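Side-chain contact in NTF2-like Protein (Anabaena variabilis ATCC 29413, PDB 3DMC), which is of unknown function but has an NTF2-like fold of the SnoaL-like family, whose curved sheet and helices commonly enclose a pocket for small molecules: residues F41-P46 and K61-Y66. Numbering follows the deposited sequence.
Sequences FTFWFP and KEFFTY
An aromatic cluster of Phe43, Phe45 and Phe63 packs helix 57-69 against strand 41-45. CE2 and CD2 of Phe43 come over one face of the Phe63 ring, CE2 lying 3.5 Å from Phe63 CG, while Phe43 CZ reaches Phe63 CB at 3.6 Å. The two rings meet obliquely, with planes inclined at 34° and centroids 5.0 Å apart. Phe45 and Phe63, by contrast, form a T-shaped pair with planes at 63°, in which the edge of Phe63 is directed at the face of Phe45 and Phe63 CZ approaches Phe45 CD1 to 3.5 Å. Pro46 CD lies over the opposite face of Phe45, toward its rim. In this NTF2-like fold the contact joins helix 57-69 to strand 41-45 of the mixed sheet, a strand that lies between 52-55 and 119-127. With CG anti to the backbone N (chi1 173°), the Phe63 ring continues toward the strand in the direction its CB already takes. Shortening Phe63 to an alanine is likely to leave a gap beside Phe43 and take from Phe45 the ring edge directed at its face. On the helix, Phe63 CD2 sits 3.6 Å above the centre of the Phe64 ring, while Phe50 adds a further edge-to-face partner to Phe63.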
loop_
_atom_site.group_PDB
_atom_site.type_symbol
_atom_site.label_atom_id
_atom_site.label_comp_id
_atom_site.label_asym_id
_atom_site.label_seq_id
_atom_site.Cartn_x
_atom_site.Cartn_y
_atom_site.Cartn_z
ATOM N N PHE A 41 -12.556 1.837 -15.988
ATOM C CA PHE A 41 -11.847 1.225 -14.845
ATOM C C PHE A 41 -10.449 0.740 -15.248
ATOM O O PHE A 41 -10.293 0.076 -16.271
ATOM C CB PHE A 41 -12.647 0.035 -14.307
ATOM C CG PHE A 41 -11.980 -0.674 -13.156
ATOM C CD1 PHE A 41 -12.002 -0.122 -11.891
ATOM C CD2 PHE A 41 -11.333 -1.906 -13.341
ATOM C CE1 PHE A 41 -11.385 -0.795 -10.803
ATOM C CE2 PHE A 41 -10.728 -2.587 -12.257
ATOM C CZ PHE A 41 -10.758 -2.005 -10.994
ATOM N N THR A 42 -9.441 1.067 -14.433
ATOM C CA THR A 42 -8.090 0.503 -14.639
ATOM C C THR A 42 -7.612 -0.105 -13.349
ATOM O O THR A 42 -8.097 0.228 -12.267
ATOM C CB THR A 42 -7.049 1.545 -15.044
ATOM O OG1 THR A 42 -6.718 2.368 -13.907
ATOM C CG2 THR A 42 -7.520 2.388 -16.211
ATOM N N PHE A 43 -6.710 -1.050 -13.475
ATOM C CA PHE A 43 -6.159 -1.692 -12.262
ATOM C C PHE A 43 -4.707 -2.003 -12.501
ATOM O O PHE A 43 -4.296 -2.375 -13.596
ATOM C CB PHE A 43 -6.928 -2.942 -11.809
ATOM C CG PHE A 43 -6.969 -4.085 -12.818
ATOM C CD1 PHE A 43 -7.827 -4.044 -13.912
ATOM C CD2 PHE A 43 -6.199 -5.208 -12.658
ATOM C CE1 PHE A 43 -7.872 -5.096 -14.814
ATOM C CE2 PHE A 43 -6.241 -6.246 -13.568
ATOM C CZ PHE A 43 -7.091 -6.179 -14.641
ATOM N N TRP A 44 -3.937 -1.826 -11.447
ATOM C CA TRP A 44 -2.488 -2.097 -11.478
ATOM C C TRP A 44 -2.186 -3.269 -10.530
ATOM O O TRP A 44 -2.659 -3.307 -9.396
ATOM C CB TRP A 44 -1.713 -0.857 -11.006
ATOM C CG TRP A 44 -0.660 -0.349 -11.920
ATOM C CD1 TRP A 44 -0.770 0.705 -12.780
ATOM C CD2 TRP A 44 0.685 -0.831 -12.050
ATOM N NE1 TRP A 44 0.402 0.889 -13.445
ATOM C CE2 TRP A 44 1.317 -0.038 -13.023
ATOM C CE3 TRP A 44 1.403 -1.870 -11.466
ATOM C CZ2 TRP A 44 2.643 -0.240 -13.410
ATOM C CZ3 TRP A 44 2.736 -2.068 -11.851
ATOM C CH2 TRP A 44 3.329 -1.260 -12.833
ATOM N N PHE A 45 -1.383 -4.205 -11.015
ATOM C CA PHE A 45 -1.013 -5.402 -10.259
ATOM C C PHE A 45 0.506 -5.684 -10.398
ATOM O O PHE A 45 1.117 -5.355 -11.385
ATOM C CB PHE A 45 -1.908 -6.567 -10.714
ATOM C CG PHE A 45 -1.757 -7.827 -9.910
ATOM C CD1 PHE A 45 -2.482 -8.016 -8.746
ATOM C CD2 PHE A 45 -0.910 -8.842 -10.341
ATOM C CE1 PHE A 45 -2.356 -9.195 -8.017
ATOM C CE2 PHE A 45 -0.778 -10.010 -9.614
ATOM C CZ PHE A 45 -1.502 -10.189 -8.457
ATOM N N PRO A 46 1.136 -6.262 -9.359
ATOM C CA PRO A 46 2.591 -6.199 -9.364
ATOM C C PRO A 46 3.342 -7.109 -10.299
ATOM O O PRO A 46 4.456 -6.781 -10.695
ATOM C CB PRO A 46 2.958 -6.551 -7.908
ATOM C CG PRO A 46 1.722 -6.221 -7.129
ATOM C CD PRO A 46 0.602 -6.593 -8.029
ATOM N N LYS A 61 -12.711 -8.540 -15.136
ATOM C CA LYS A 61 -13.366 -9.836 -14.898
ATOM C C LYS A 61 -12.398 -11.007 -15.054
ATOM O O LYS A 61 -12.381 -11.963 -14.266
ATOM C CB LYS A 61 -14.568 -10.041 -15.826
ATOM C CG LYS A 61 -15.306 -11.297 -15.466
ATOM C CD LYS A 61 -16.724 -11.336 -15.985
ATOM C CE LYS A 61 -17.407 -12.637 -15.557
ATOM N NZ LYS A 61 -18.453 -13.075 -16.531
ATOM N N GLU A 62 -11.558 -10.915 -16.064
ATOM C CA GLU A 62 -10.578 -11.973 -16.308
ATOM C C GLU A 62 -9.690 -12.089 -15.070
ATOM O O GLU A 62 -9.466 -13.165 -14.528
ATOM C CB GLU A 62 -9.739 -11.666 -17.529
ATOM C CG GLU A 62 -10.589 -11.584 -18.794
ATOM C CD GLU A 62 -9.802 -11.224 -20.044
ATOM O OE1 GLU A 62 -8.563 -11.044 -19.968
ATOM O OE2 GLU A 62 -10.447 -11.126 -21.108
ATOM N N PHE A 63 -9.189 -10.937 -14.664
ATOM C CA PHE A 63 -8.289 -10.857 -13.496
ATOM C C PHE A 63 -8.922 -11.476 -12.227
ATOM O O PHE A 63 -8.346 -12.360 -11.531
ATOM C CB PHE A 63 -7.915 -9.402 -13.226
ATOM C CG PHE A 63 -7.146 -9.227 -11.970
ATOM C CD1 PHE A 63 -5.885 -9.766 -11.849
ATOM C CD2 PHE A 63 -7.702 -8.552 -10.885
ATOM C CE1 PHE A 63 -5.158 -9.612 -10.684
ATOM C CE2 PHE A 63 -6.976 -8.411 -9.695
ATOM C CZ PHE A 63 -5.697 -8.935 -9.616
ATOM N N PHE A 64 -10.134 -11.034 -11.913
ATOM C CA PHE A 64 -10.746 -11.465 -10.636
ATOM C C PHE A 64 -11.110 -12.961 -10.682
ATOM O O PHE A 64 -10.994 -13.683 -9.697
ATOM C CB PHE A 64 -11.911 -10.544 -10.276
ATOM C CG PHE A 64 -11.450 -9.202 -9.801
ATOM C CD1 PHE A 64 -10.651 -9.106 -8.667
ATOM C CD2 PHE A 64 -11.757 -8.050 -10.484
ATOM C CE1 PHE A 64 -10.197 -7.860 -8.207
ATOM C CE2 PHE A 64 -11.290 -6.813 -10.030
ATOM C CZ PHE A 64 -10.509 -6.732 -8.888
ATOM N N THR A 65 -11.515 -13.416 -11.862
ATOM C CA THR A 65 -11.763 -14.836 -12.068
ATOM C C THR A 65 -10.492 -15.660 -11.860
ATOM O O THR A 65 -10.497 -16.731 -11.249
ATOM C CB THR A 65 -12.327 -15.113 -13.471
ATOM O OG1 THR A 65 -13.568 -14.411 -13.617
ATOM C CG2 THR A 65 -12.535 -16.580 -13.668
ATOM N N TYR A 66 -9.406 -15.086 -12.338
ATOM C CA TYR A 66 -8.076 -15.684 -12.263
ATOM C C TYR A 66 -7.649 -15.775 -10.820
ATOM O O TYR A 66 -7.083 -16.768 -10.381
ATOM C CB TYR A 66 -7.066 -14.854 -13.069
ATOM C CG TYR A 66 -5.627 -15.280 -12.863
ATOM C CD1 TYR A 66 -5.191 -16.531 -13.291
ATOM C CD2 TYR A 66 -4.708 -14.443 -12.241
ATOM C CE1 TYR A 66 -3.881 -16.943 -13.105
ATOM C CE2 TYR A 66 -3.389 -14.838 -12.060
ATOM C CZ TYR A 66 -2.981 -16.092 -12.491
ATOM O OH TYR A 66 -1.675 -16.512 -12.310
#